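Local coordinates for Phikz039 (Pseudomonas phage phikz, PDB 3ZBQ), which belongs to the tubulin/FtsZ-like family of phage proteins and holds guanosine-5'-diphosphate in the pocket of its N-terminal nucleotide-binding part, at residues Y10-A15 / N98-S103; K6-F11 / H27-Y32; I33-Q38 / I68-D73; F92-T97 / Q123-V128. One frame throughout, in Å; residues are numbered along the deposited sequence.

Interaction 1 of 4, residues Y10-A15 / N98-S103; sequences YFCGGA and NIVVYS. With GDP (guanosine-5'-diphosphate), chain B.
Tyr10 pairs with Val100 and Phe11 with Val101 where strands 7-12 and 97-103 run parallel, their short segments 12° apart. Three backbone hydrogen bonds fix the register: Tyr10 N to Ile99 O (2.7 Å), Val101 N to Tyr10 O (2.8 Å) and Cys12 N to Val101 O (2.9 Å). Side chains pack tightly along this paired part. On one face Val100 uses both methyls, CG1 lying 4.0 Å from Cys12 SG and CG2 4.1 Å from Tyr10 CD1. The edge of the Tyr10 ring meets Asn98 OD1 in plane, with CE1 3.7 Å from that oxygen; the polar ends are held by Phe92 O, bonded to Tyr10 OH, and Gly95 N, bonded to Asn98 OD1. On the other face Phe11, its CG beside the backbone N (chi1 -70°), lies alongside Val101 and brings CD1 to 3.7 Å from Val101 CB. Beyond Cys12 direct packing thins, and water and ligand take over. A water accepts from Ser103 N and bridges toward Cys12 O and the beta-phosphate oxygen O2B. Gly14 N bonds GDP O1B, while Ala15 N and Ser103 OG (2.8 Å) both grip O2A. Gly13 and Gly14, lacking side chains, let the phosphates come close. A first strand turning through glycines into a helix at the phosphates is characteristic of the Rossmann-like nucleotide-binding domain of tubulin and FtsZ.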
loop_
_atom_site.group_PDB
_atom_site.type_symbol
_atom_site.label_atom_id
_atom_site.label_comp_id
_atom_site.label_asym_id
_atom_site.label_seq_id
_atom_site.Cartn_x
_atom_site.Cartn_y
_atom_site.Cartn_z
ATOM N N TYR A 10 9.677 -2.138 -1.579
ATOM C CA TYR A 10 9.641 -0.960 -2.449
ATOM C C TYR A 10 8.916 0.169 -1.730
ATOM O O TYR A 10 7.692 0.097 -1.525
ATOM C CB TYR A 10 8.893 -1.277 -3.754
ATOM C CG TYR A 10 9.488 -2.396 -4.593
ATOM C CD1 TYR A 10 9.192 -3.725 -4.325
ATOM C CD2 TYR A 10 10.311 -2.113 -5.676
ATOM C CE1 TYR A 10 9.720 -4.751 -5.105
ATOM C CE2 TYR A 10 10.845 -3.127 -6.456
ATOM C CZ TYR A 10 10.545 -4.441 -6.165
ATOM O OH TYR A 10 11.085 -5.445 -6.941
ATOM N N PHE A 11 9.658 1.217 -1.369
ATOM C CA PHE A 11 9.087 2.379 -0.701
ATOM C C PHE A 11 8.818 3.445 -1.764
ATOM O O PHE A 11 9.748 3.912 -2.415
ATOM C CB PHE A 11 10.061 2.934 0.348
ATOM C CG PHE A 11 10.230 2.046 1.560
ATOM C CD1 PHE A 11 9.179 1.863 2.457
ATOM C CD2 PHE A 11 11.438 1.399 1.803
ATOM C CE1 PHE A 11 9.330 1.044 3.574
ATOM C CE2 PHE A 11 11.599 0.578 2.916
ATOM C CZ PHE A 11 10.551 0.397 3.800
ATOM N N CYS A 12 7.549 3.812 -1.942
ATOM C CA CYS A 12 7.142 4.662 -3.057
ATOM C C CYS A 12 6.464 5.947 -2.602
ATOM O O CYS A 12 5.566 5.927 -1.746
ATOM C CB CYS A 12 6.199 3.910 -4.008
ATOM S SG CYS A 12 6.780 2.283 -4.516
ATOM N N GLY A 13 6.880 7.056 -3.198
ATOM C CA GLY A 13 6.312 8.358 -2.883
ATOM C C GLY A 13 6.729 8.836 -1.505
ATOM O O GLY A 13 7.497 8.160 -0.828
ATOM N N GLY A 14 6.210 9.985 -1.082
ATOM C CA GLY A 14 6.600 10.584 0.186
ATOM C C GLY A 14 6.374 9.707 1.405
ATOM O O GLY A 14 7.290 9.490 2.199
ATOM N N ALA A 15 5.158 9.190 1.552
ATOM C CA ALA A 15 4.830 8.378 2.709
ATOM C C ALA A 15 5.748 7.162 2.739
ATOM O O ALA A 15 6.199 6.757 3.801
ATOM C CB ALA A 15 3.370 7.944 2.683
ATOM N N ASN A 98 7.622 -9.750 -1.770
ATOM C CA ASN A 98 7.758 -8.335 -2.102
ATOM C C ASN A 98 6.762 -7.506 -1.327
ATOM O O ASN A 98 5.580 -7.859 -1.244
ATOM C CB ASN A 98 7.559 -8.122 -3.602
ATOM C CG ASN A 98 8.562 -8.891 -4.422
ATOM O OD1 ASN A 98 9.657 -8.389 -4.685
ATOM N ND2 ASN A 98 8.228 -10.148 -4.770
ATOM N N ILE A 99 7.236 -6.403 -0.758
ATOM C CA ILE A 99 6.377 -5.537 0.021
ATOM C C ILE A 99 6.473 -4.157 -0.606
ATOM O O ILE A 99 7.565 -3.664 -0.837
ATOM C CB ILE A 99 6.804 -5.477 1.506
ATOM C CG1 ILE A 99 6.887 -6.892 2.093
ATOM C CG2 ILE A 99 5.822 -4.630 2.313
ATOM C CD1 ILE A 99 7.297 -6.946 3.553
ATOM N N VAL A 100 5.327 -3.581 -0.935
ATOM C CA VAL A 100 5.274 -2.258 -1.556
ATOM C C VAL A 100 4.513 -1.296 -0.638
ATOM O O VAL A 100 3.383 -1.587 -0.224
ATOM C CB VAL A 100 4.581 -2.332 -2.942
ATOM C CG1 VAL A 100 4.730 -1.009 -3.703
ATOM C CG2 VAL A 100 5.161 -3.464 -3.773
ATOM N N VAL A 101 5.108 -0.131 -0.356
ATOM C CA VAL A 101 4.606 0.777 0.680
ATOM C C VAL A 101 4.341 2.159 0.115
ATOM O O VAL A 101 5.230 2.742 -0.514
ATOM C CB VAL A 101 5.624 0.920 1.836
ATOM C CG1 VAL A 101 5.037 1.705 2.989
ATOM C CG2 VAL A 101 6.077 -0.469 2.311
ATOM N N TYR A 102 3.128 2.681 0.337
ATOM C CA TYR A 102 2.719 3.973 -0.255
ATOM C C TYR A 102 1.396 4.484 0.304
ATOM O O TYR A 102 0.587 3.718 0.833
ATOM C CB TYR A 102 2.588 3.838 -1.783
ATOM C CG TYR A 102 1.725 2.660 -2.212
ATOM C CD1 TYR A 102 2.257 1.378 -2.283
ATOM C CD2 TYR A 102 0.382 2.834 -2.548
ATOM C CE1 TYR A 102 1.484 0.300 -2.665
ATOM C CE2 TYR A 102 -0.405 1.754 -2.942
ATOM C CZ TYR A 102 0.156 0.492 -2.997
ATOM O OH TYR A 102 -0.599 -0.606 -3.377
ATOM N N SER A 103 1.164 5.790 0.179
ATOM C CA SER A 103 -0.112 6.359 0.576
ATOM C C SER A 103 -1.118 6.215 -0.560
ATOM O O SER A 103 -0.739 6.105 -1.726
ATOM C CB SER A 103 0.058 7.838 0.908
ATOM O OG SER A 103 0.514 8.541 -0.232
HETATM P PB GDP B . 3.049 11.192 -2.783
HETATM O O1B GDP B . 4.496 11.584 -2.627
HETATM O O2B GDP B . 2.910 9.684 -2.829
HETATM O O3B GDP B . 2.428 11.816 -4.009
HETATM O O3A GDP B . 2.173 11.709 -1.537
HETATM P PA GDP B . 2.578 11.605 0.015
HETATM O O1A GDP B . 3.823 12.354 0.426
HETATM O O2A GDP B . 2.649 10.152 0.435
HETATM O "O5'" GDP B . 1.324 12.299 0.716
HETATM C "C5'" GDP B . -0.004 11.854 0.468
HETATM C "C4'" GDP B . -0.729 11.687 1.802
HETATM O "O4'" GDP B . -0.157 10.592 2.519
HETATM C "C3'" GDP B . -0.591 12.875 2.734
HETATM O "O3'" GDP B . -1.624 13.838 2.467
HETATM C "C2'" GDP B . -0.734 12.246 4.099
HETATM O "O2'" GDP B . -2.119 12.058 4.393
HETATM C "C1'" GDP B . -0.184 10.849 3.922
HETATM N N9 GDP B . 1.208 10.727 4.405
HETATM C C8 GDP B . 2.330 11.227 3.850
HETATM N N7 GDP B . 3.422 10.883 4.575
HETATM C C5 GDP B . 3.003 10.129 5.612
HETATM C C6 GDP B . 3.622 9.435 6.764
HETATM O O6 GDP B . 4.866 9.455 6.944
HETATM N N1 GDP B . 2.801 8.765 7.594
HETATM C C2 GDP B . 1.463 8.719 7.421
HETATM N N2 GDP B . 0.687 8.040 8.303
HETATM N N3 GDP B . 0.835 9.329 6.394
HETATM C C4 GDP B . 1.543 10.032 5.484
HETATM O O HOH W 1 3.353 7.475 -0.902
#

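Interaction 2 of 4, residues K6-F11 / H27-Y32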
loop_
_atom_site.group_PDB
_atom_site.type_symbol
_atom_site.label_atom_id
_atom_site.label_comp_id
_atom_site.label_asym_id
_atom_site.label_seq_id
_atom_site.Cartn_x
_atom_site.Cartn_y
_atom_site.Cartn_z
ATOM N N LYS A 6 15.374 -12.561 -0.384
ATOM C CA LYS A 6 14.212 -13.154 0.272
ATOM C C LYS A 6 13.004 -12.218 0.247
ATOM O O LYS A 6 11.886 -12.629 -0.070
ATOM C CB LYS A 6 14.545 -13.556 1.707
ATOM C CG LYS A 6 15.631 -14.630 1.795
ATOM C CD LYS A 6 15.987 -14.944 3.235
ATOM C CE LYS A 6 17.094 -15.991 3.296
ATOM N NZ LYS A 6 17.311 -16.458 4.697
ATOM N N THR A 7 13.236 -10.952 0.572
ATOM C CA THR A 7 12.167 -9.969 0.577
ATOM C C THR A 7 12.694 -8.648 0.028
ATOM O O THR A 7 13.659 -8.100 0.564
ATOM C CB THR A 7 11.642 -9.718 2.006
ATOM O OG1 THR A 7 11.160 -10.946 2.577
ATOM C CG2 THR A 7 10.524 -8.689 1.986
ATOM N N ARG A 8 12.083 -8.162 -1.052
ATOM C CA ARG A 8 12.366 -6.815 -1.553
ATOM C C ARG A 8 11.266 -5.887 -1.067
ATOM O O ARG A 8 10.073 -6.182 -1.218
ATOM C CB ARG A 8 12.412 -6.789 -3.093
ATOM C CG ARG A 8 12.792 -5.423 -3.715
ATOM C CD ARG A 8 14.298 -5.153 -3.636
ATOM N NE ARG A 8 15.060 -6.073 -4.480
ATOM C CZ ARG A 8 16.376 -6.254 -4.397
ATOM N NH1 ARG A 8 17.080 -5.581 -3.504
ATOM N NH2 ARG A 8 16.985 -7.123 -5.199
ATOM N N ILE A 9 11.648 -4.759 -0.486
ATOM C CA ILE A 9 10.652 -3.781 -0.090
ATOM C C ILE A 9 10.789 -2.550 -0.975
ATOM O O ILE A 9 11.888 -2.017 -1.128
ATOM C CB ILE A 9 10.799 -3.391 1.384
ATOM C CG1 ILE A 9 10.858 -4.656 2.264
ATOM C CG2 ILE A 9 9.660 -2.478 1.786
ATOM C CD1 ILE A 9 10.930 -4.370 3.782
ATOM N N TYR A 10 9.677 -2.138 -1.579
ATOM C CA TYR A 10 9.641 -0.960 -2.449
ATOM C C TYR A 10 8.916 0.169 -1.730
ATOM O O TYR A 10 7.692 0.097 -1.525
ATOM C CB TYR A 10 8.893 -1.277 -3.754
ATOM C CG TYR A 10 9.488 -2.396 -4.593
ATOM C CD1 TYR A 10 9.192 -3.725 -4.325
ATOM C CD2 TYR A 10 10.311 -2.113 -5.676
ATOM C CE1 TYR A 10 9.720 -4.751 -5.105
ATOM C CE2 TYR A 10 10.845 -3.127 -6.456
ATOM C CZ TYR A 10 10.545 -4.441 -6.165
ATOM O OH TYR A 10 11.085 -5.445 -6.941
ATOM N N PHE A 11 9.658 1.217 -1.369
ATOM C CA PHE A 11 9.087 2.379 -0.701
ATOM C C PHE A 11 8.818 3.445 -1.764
ATOM O O PHE A 11 9.748 3.912 -2.415
ATOM C CB PHE A 11 10.061 2.934 0.348
ATOM C CG PHE A 11 10.230 2.046 1.560
ATOM C CD1 PHE A 11 9.179 1.863 2.457
ATOM C CD2 PHE A 11 11.438 1.399 1.803
ATOM C CE1 PHE A 11 9.330 1.044 3.574
ATOM C CE2 PHE A 11 11.599 0.578 2.916
ATOM C CZ PHE A 11 10.551 0.397 3.800
ATOM N N HIS A 27 15.867 -4.025 7.649
ATOM C CA HIS A 27 15.965 -4.866 6.457
ATOM C C HIS A 27 16.889 -4.222 5.441
ATOM O O HIS A 27 16.780 -3.031 5.164
ATOM C CB HIS A 27 14.584 -5.071 5.833
ATOM C CG HIS A 27 14.536 -6.164 4.813
ATOM N ND1 HIS A 27 14.726 -7.490 5.141
ATOM C CD2 HIS A 27 14.311 -6.130 3.478
ATOM C CE1 HIS A 27 14.624 -8.227 4.047
ATOM N NE2 HIS A 27 14.374 -7.427 3.026
ATOM N N GLU A 28 17.790 -5.011 4.872
ATOM C CA GLU A 28 18.784 -4.468 3.954
ATOM C C GLU A 28 18.229 -4.233 2.551
ATOM O O GLU A 28 18.541 -3.226 1.902
ATOM C CB GLU A 28 20.007 -5.387 3.894
ATOM C CG GLU A 28 20.840 -5.399 5.166
ATOM C CD GLU A 28 21.933 -6.455 5.142
ATOM O OE1 GLU A 28 22.046 -7.174 4.124
ATOM O OE2 GLU A 28 22.674 -6.569 6.144
ATOM N N ASP A 29 17.386 -5.151 2.090
ATOM C CA ASP A 29 16.979 -5.166 0.684
ATOM C C ASP A 29 15.776 -4.281 0.422
ATOM O O ASP A 29 14.694 -4.756 0.072
ATOM C CB ASP A 29 16.695 -6.601 0.237
ATOM C CG ASP A 29 17.915 -7.494 0.371
ATOM O OD1 ASP A 29 19.017 -7.033 0.011
ATOM O OD2 ASP A 29 17.774 -8.638 0.844
ATOM N N VAL A 30 15.979 -2.980 0.583
ATOM C CA VAL A 30 14.919 -2.020 0.375
ATOM C C VAL A 30 15.315 -1.063 -0.746
ATOM O O VAL A 30 16.505 -0.872 -1.041
ATOM C CB VAL A 30 14.634 -1.195 1.656
ATOM C CG1 VAL A 30 14.328 -2.096 2.843
ATOM C CG2 VAL A 30 15.809 -0.291 1.978
ATOM N N CYS A 31 14.315 -0.459 -1.372
ATOM C CA CYS A 31 14.578 0.510 -2.420
ATOM C C CYS A 31 13.493 1.561 -2.431
ATOM O O CYS A 31 12.412 1.366 -1.848
ATOM C CB CYS A 31 14.728 -0.166 -3.787
ATOM S SG CYS A 31 13.245 -0.992 -4.408
ATOM N N TYR A 32 13.792 2.681 -3.086
ATOM C CA TYR A 32 12.952 3.868 -3.023
ATOM C C TYR A 32 12.697 4.425 -4.413
ATOM O O TYR A 32 13.627 4.590 -5.202
ATOM C CB TYR A 32 13.653 4.961 -2.231
ATOM C CG TYR A 32 13.898 4.671 -0.774
ATOM C CD1 TYR A 32 15.030 3.971 -0.362
ATOM C CD2 TYR A 32 13.029 5.147 0.196
ATOM C CE1 TYR A 32 15.273 3.734 0.983
ATOM C CE2 TYR A 32 13.259 4.905 1.543
ATOM C CZ TYR A 32 14.381 4.204 1.924
ATOM O OH TYR A 32 14.613 3.978 3.257
HETATM O O HOH W 2 15.719 -10.215 1.824
HETATM O O HOH W 3 17.224 -3.011 -2.874
#
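His27 NE2 donates a nearly straight hydrogen bond to Thr7 O (2.7 Å, 166° at the hydrogen), the oxygen lying at the edge of the imidazole in its plane while the N-H arrives tilted from the carbonyl plane. With CG anti to its backbone N (chi1 -166°), the imidazole also reaches Ile9, whose CD1 touches CD2 of His27 at 3.8 Å. Farther along the paired strands, Cys31 SG comes obliquely against Tyr10, 3.4 Å from its CD2, a sulfur-aromatic contact. Opposite this sulfur, on the face carrying Ile9 and Val30, Phe11 CD2 lies over the Tyr32 ring near its rim; the two rings are slid apart and barely overlap. Val30 CB meets the edge of the Phe11 ring, 3.7 Å from CE2. In the next shell, one water links Thr7 N to Asp29 OD2. Arg8 NH1 stays 4.3 Å from Asp29 OD1, an attraction of charges alone, the oxygen lying well out of the guanidinium plane; Arg8 NE is bonded to Pro93 O. The two strands belong to the beta-alpha-beta unit of strand 7-12, helix 13-23 and strand 30-34: Ile19 and Phe23 of that helix cover Phe11, and helix 175-192 adds Val190 against Ile9 and His27.

Interaction 3 of 4, residues I33-Q38 / I68-D73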
loop_
_atom_site.group_PDB
_atom_site.type_symbol
_atom_site.label_atom_id
_atom_site.label_comp_id
_atom_site.label_asym_id
_atom_site.label_seq_id
_atom_site.Cartn_x
_atom_site.Cartn_y
_atom_site.Cartn_z
ATOM N N ILE A 33 11.435 4.722 -4.705
ATOM C CA ILE A 33 11.055 5.267 -6.001
ATOM C C ILE A 33 10.120 6.450 -5.791
ATOM O O ILE A 33 9.105 6.339 -5.106
ATOM C CB ILE A 33 10.341 4.218 -6.894
ATOM C CG1 ILE A 33 11.102 2.886 -6.917
ATOM C CG2 ILE A 33 10.170 4.748 -8.316
ATOM C CD1 ILE A 33 10.686 1.945 -5.826
ATOM N N ASP A 34 10.459 7.587 -6.385
ATOM C CA ASP A 34 9.644 8.788 -6.221
ATOM C C ASP A 34 9.787 9.681 -7.440
ATOM O O ASP A 34 10.545 9.377 -8.369
ATOM C CB ASP A 34 10.084 9.552 -4.971
ATOM C CG ASP A 34 8.993 10.451 -4.406
ATOM O OD1 ASP A 34 7.971 10.694 -5.095
ATOM O OD2 ASP A 34 9.165 10.913 -3.256
ATOM N N THR A 35 9.052 10.785 -7.426
ATOM C CA THR A 35 9.123 11.803 -8.477
ATOM C C THR A 35 9.680 13.099 -7.898
ATOM O O THR A 35 9.496 14.185 -8.454
ATOM C CB THR A 35 7.732 12.085 -9.056
ATOM O OG1 THR A 35 6.875 12.508 -7.991
ATOM C CG2 THR A 35 7.143 10.813 -9.692
ATOM N N SER A 36 10.372 12.983 -6.772
ATOM C CA SER A 36 10.773 14.157 -6.002
ATOM C C SER A 36 12.118 13.917 -5.323
ATOM O O SER A 36 12.321 12.867 -4.712
ATOM C CB SER A 36 9.694 14.453 -4.956
ATOM O OG SER A 36 10.180 15.257 -3.894
ATOM N N VAL A 37 13.041 14.873 -5.444
ATOM C CA VAL A 37 14.330 14.764 -4.750
ATOM C C VAL A 37 14.216 15.273 -3.319
ATOM O O VAL A 37 15.028 14.934 -2.464
ATOM C CB VAL A 37 15.471 15.497 -5.490
ATOM C CG1 VAL A 37 15.605 14.958 -6.893
ATOM C CG2 VAL A 37 15.215 17.000 -5.528
ATOM N N GLN A 38 13.195 16.084 -3.063
ATOM C CA GLN A 38 13.026 16.678 -1.744
ATOM C C GLN A 38 12.799 15.614 -0.665
ATOM O O GLN A 38 13.263 15.759 0.473
ATOM C CB GLN A 38 11.874 17.685 -1.745
ATOM C CG GLN A 38 11.910 18.613 -0.547
ATOM C CD GLN A 38 10.567 18.772 0.128
ATOM O OE1 GLN A 38 9.563 18.224 -0.321
ATOM N NE2 GLN A 38 10.544 19.533 1.223
ATOM N N ILE A 68 10.154 17.582 -8.732
ATOM C CA ILE A 68 9.601 18.384 -7.650
ATOM C C ILE A 68 8.254 17.846 -7.184
ATOM O O ILE A 68 7.431 18.584 -6.642
ATOM C CB ILE A 68 9.472 19.854 -8.071
ATOM C CG1 ILE A 68 8.723 19.964 -9.407
ATOM C CG2 ILE A 68 10.854 20.481 -8.177
ATOM C CD1 ILE A 68 8.308 21.423 -9.775
ATOM N N GLY A 69 8.031 16.546 -7.383
ATOM C CA GLY A 69 6.791 15.929 -6.951
ATOM C C GLY A 69 5.647 16.125 -7.928
ATOM O O GLY A 69 5.790 16.782 -8.970
ATOM N N MET A 70 4.493 15.571 -7.576
ATOM C CA MET A 70 3.312 15.658 -8.423
ATOM C C MET A 70 2.149 16.384 -7.735
ATOM O O MET A 70 1.077 16.536 -8.319
ATOM C CB MET A 70 2.904 14.255 -8.890
ATOM C CG MET A 70 3.847 13.680 -9.934
ATOM S SD MET A 70 3.619 14.406 -11.561
ATOM C CE MET A 70 5.266 15.037 -11.853
ATOM N N GLY A 71 2.377 16.838 -6.502
ATOM C CA GLY A 71 1.377 17.578 -5.750
ATOM C C GLY A 71 -0.044 17.040 -5.805
ATOM O O GLY A 71 -0.971 17.766 -6.150
ATOM N N LYS A 72 -0.207 15.761 -5.467
ATOM C CA LYS A 72 -1.512 15.090 -5.417
ATOM C C LYS A 72 -2.265 14.987 -6.748
ATOM O O LYS A 72 -3.462 14.683 -6.767
ATOM C CB LYS A 72 -2.396 15.678 -4.307
ATOM C CG LYS A 72 -1.782 15.522 -2.934
ATOM C CD LYS A 72 -2.761 15.963 -1.860
ATOM C CE LYS A 72 -2.168 15.782 -0.466
ATOM N NZ LYS A 72 -1.007 16.679 -0.222
ATOM N N ASP A 73 -1.561 15.222 -7.852
ATOM C CA ASP A 73 -2.149 15.069 -9.182
ATOM C C ASP A 73 -1.908 13.641 -9.650
ATOM O O ASP A 73 -0.901 13.355 -10.303
ATOM C CB ASP A 73 -1.521 16.060 -10.172
ATOM C CG ASP A 73 -2.304 16.169 -11.481
ATOM O OD1 ASP A 73 -2.945 15.175 -11.900
ATOM O OD2 ASP A 73 -2.272 17.261 -12.090
#
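Thr35 O accepts a hydrogen bond from Gly69 N (3.0 Å), the donor above the carbonyl plane, beside a single backbone bridge of Ser36 with Ile68; Ser36 CA and Gly69 CA are 4.5 Å apart. The bond ties the loop leaving strand 30-34 of the Rossmann-like nucleotide-binding domain to the loop that precedes helix 74-81. Gly69 adopts a positive phi of 82° with an extended psi, and its bare CA is approached from one side by Thr35 OG1 at 3.6 Å and Ser36 CB at 3.8 Å. Met70 crosses Thr35 at about a right angle, presenting CG to OG1 of Thr35 at 3.8 Å. This is a van der Waals touch, for the hydroxyl itself is bonded to Ser108 OG. The Met70 chain bends twice and packs on Ala77 and Leu80 of helix 74-81, its side chain about 5 Å from the GDP. Met70 also opens a type I' turn that runs to Asp73, closed by Asp73 N to Met70 O. Lys72 within this turn touches the nucleotide, and Asp73 caps the helix through OD1 to Ala76 N. The bridge thus joins two loops at the rim of the ligand pocket. On the strand side Asp34 folds its carboxylate back on its own chain, where Asp34 OD1 accepts from Thr35 N at 2.6 Å, on the anti side and 35° out of the carboxylate plane.

Interaction 4 of 4, residues F92-T97 / Q123-V128; sequences FPAGDT and QGEVVV
Ala94 CB sits squarely over the face of the Glu125 carboxylate, 3.4 Å from CD and almost equally far from the two oxygens. The Glu125 chain makes this possible by bending: CG lies beside the backbone N (chi1 -50°), and a second turn at chi2 (-69°) swings the carboxylate back across the methyl. Its OE1 forms a salt bridge with Lys4 NZ and lies 2.6 Å from a water that also accepts from Val126 N, at 2.9 Å. The same water is 2.8 Å from Asp96 O, linking the two segments where no direct hydrogen bond joins them. The lysine would be expected to stabilise the charged carboxylate. Next in line, Val126 points its CB at Asp96 O from 3.9 Å. With CG1 anti to the backbone N (chi1 170°), it meets Thr97 loosely, CG1 of Val126 being 4.4 Å from CG2 of Thr97. The Thr97 hydroxyl is engaged with Thr7 OG1 and Lys6 O. Gly124, with positive phi, closes helix 109-122 in a Schellman motif just ahead of Glu125. Here the loop after helix 85-91 meets the loop after helix 109-122 as each segment enters a strand, 97-103 and 127-133, neighbours in the central sheet. Leu120 of helix 109-122 covers Ala94, and helix 202-209 closes over Thr97 and Val126 with Ile205, Thr206 and Ala209.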
loop_
_atom_site.group_PDB
_atom_site.type_symbol
_atom_site.label_atom_id
_atom_site.label_comp_id
_atom_site.label_asym_id
_atom_site.label_seq_id
_atom_site.Cartn_x
_atom_site.Cartn_y
_atom_site.Cartn_z
ATOM N N PHE A 92 15.515 -2.965 -9.771
ATOM C CA PHE A 92 15.328 -3.485 -8.418
ATOM C C PHE A 92 14.522 -4.769 -8.529
ATOM O O PHE A 92 13.306 -4.768 -8.328
ATOM C CB PHE A 92 14.575 -2.463 -7.546
ATOM C CG PHE A 92 15.356 -1.202 -7.267
ATOM C CD1 PHE A 92 16.657 -1.271 -6.772
ATOM C CD2 PHE A 92 14.797 0.047 -7.494
ATOM C CE1 PHE A 92 17.385 -0.114 -6.511
ATOM C CE2 PHE A 92 15.519 1.212 -7.231
ATOM C CZ PHE A 92 16.823 1.127 -6.751
ATOM N N PRO A 93 15.194 -5.875 -8.870
ATOM C CA PRO A 93 14.436 -7.088 -9.201
ATOM C C PRO A 93 13.641 -7.633 -8.015
ATOM O O PRO A 93 14.014 -7.426 -6.849
ATOM C CB PRO A 93 15.522 -8.080 -9.648
ATOM C CG PRO A 93 16.802 -7.544 -9.108
ATOM C CD PRO A 93 16.646 -6.051 -9.062
ATOM N N ALA A 94 12.529 -8.291 -8.328
ATOM C CA ALA A 94 11.649 -8.881 -7.320
ATOM C C ALA A 94 12.382 -9.837 -6.398
ATOM O O ALA A 94 13.294 -10.551 -6.824
ATOM C CB ALA A 94 10.493 -9.620 -7.993
ATOM N N GLY A 95 11.962 -9.864 -5.135
ATOM C CA GLY A 95 12.431 -10.877 -4.206
ATOM C C GLY A 95 11.511 -12.089 -4.200
ATOM O O GLY A 95 10.490 -12.099 -4.901
ATOM N N ASP A 96 11.856 -13.111 -3.417
ATOM C CA ASP A 96 10.957 -14.248 -3.231
ATOM C C ASP A 96 9.607 -13.775 -2.684
ATOM O O ASP A 96 8.564 -14.338 -3.011
ATOM C CB ASP A 96 11.572 -15.296 -2.289
ATOM C CG ASP A 96 12.731 -16.053 -2.922
ATOM O OD1 ASP A 96 12.699 -16.295 -4.152
ATOM O OD2 ASP A 96 13.668 -16.420 -2.179
ATOM N N THR A 97 9.646 -12.718 -1.871
ATOM C CA THR A 97 8.451 -12.008 -1.429
ATOM C C THR A 97 8.695 -10.525 -1.659
ATOM O O THR A 97 9.844 -10.093 -1.755
ATOM C CB THR A 97 8.157 -12.244 0.062
ATOM O OG1 THR A 97 9.329 -11.945 0.836
ATOM C CG2 THR A 97 7.745 -13.698 0.297
ATOM N N GLN A 123 4.370 -11.028 -13.475
ATOM C CA GLN A 123 5.550 -11.903 -13.572
ATOM C C GLN A 123 5.431 -13.144 -12.684
ATOM O O GLN A 123 6.338 -13.972 -12.658
ATOM C CB GLN A 123 6.841 -11.161 -13.183
ATOM C CG GLN A 123 7.004 -9.794 -13.779
ATOM C CD GLN A 123 6.839 -9.792 -15.271
ATOM O OE1 GLN A 123 7.338 -10.683 -15.960
ATOM N NE2 GLN A 123 6.126 -8.789 -15.790
ATOM N N GLY A 124 4.331 -13.257 -11.942
ATOM C CA GLY A 124 4.122 -14.381 -11.038
ATOM C C GLY A 124 4.650 -14.183 -9.621
ATOM O O GLY A 124 4.683 -15.128 -8.835
ATOM N N GLU A 125 5.046 -12.959 -9.274
ATOM C CA GLU A 125 5.623 -12.715 -7.948
ATOM C C GLU A 125 4.567 -12.642 -6.846
ATOM O O GLU A 125 3.373 -12.436 -7.110
ATOM C CB GLU A 125 6.456 -11.424 -7.938
ATOM C CG GLU A 125 7.473 -11.313 -9.063
ATOM C CD GLU A 125 8.635 -12.285 -8.939
ATOM O OE1 GLU A 125 8.828 -12.883 -7.859
ATOM O OE2 GLU A 125 9.381 -12.429 -9.931
ATOM N N VAL A 126 5.035 -12.810 -5.614
ATOM C CA VAL A 126 4.223 -12.720 -4.411
ATOM C C VAL A 126 4.420 -11.323 -3.827
ATOM O O VAL A 126 5.553 -10.900 -3.534
ATOM C CB VAL A 126 4.684 -13.749 -3.377
ATOM C CG1 VAL A 126 4.005 -13.514 -2.030
ATOM C CG2 VAL A 126 4.407 -15.160 -3.896
ATOM N N VAL A 127 3.314 -10.610 -3.666
ATOM C CA VAL A 127 3.365 -9.192 -3.317
ATOM C C VAL A 127 2.344 -8.855 -2.236
ATOM O O VAL A 127 1.201 -9.323 -2.275
ATOM C CB VAL A 127 3.059 -8.301 -4.550
ATOM C CG1 VAL A 127 3.290 -6.800 -4.219
ATOM C CG2 VAL A 127 3.902 -8.707 -5.757
ATOM N N VAL A 128 2.754 -8.028 -1.277
ATOM C CA VAL A 128 1.823 -7.448 -0.313
ATOM C C VAL A 128 2.015 -5.934 -0.319
ATOM O O VAL A 128 3.142 -5.458 -0.412
ATOM C CB VAL A 128 2.083 -7.988 1.109
ATOM C CG1 VAL A 128 1.295 -7.193 2.139
ATOM C CG2 VAL A 128 1.720 -9.472 1.176
HETATM O O HOH W 4 7.766 -13.746 -5.673
#

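In the fold
All four contacts lie on or reach one sheet, whose strands 30-34, 7-12, 97-103 and 127-133 lie side by side in that order. Interactions 1 and 2, centres about 10 Å apart, share Tyr10 and Phe11 and line the two edges of strand 7-12. Interaction 3 continues from strand 30-34 at the nucleotide end, whereas interaction 4 lies at the strands' entry, its centre about 25 Å from that of interaction 3. Along the chain interaction 2 closes first, then interaction 3 opens; interaction 1 spans interaction 3, and its segments alternate with those of interaction 4. The parallel core thus carries the GDP pocket at its C-terminal ends, met by interactions 1 and 3.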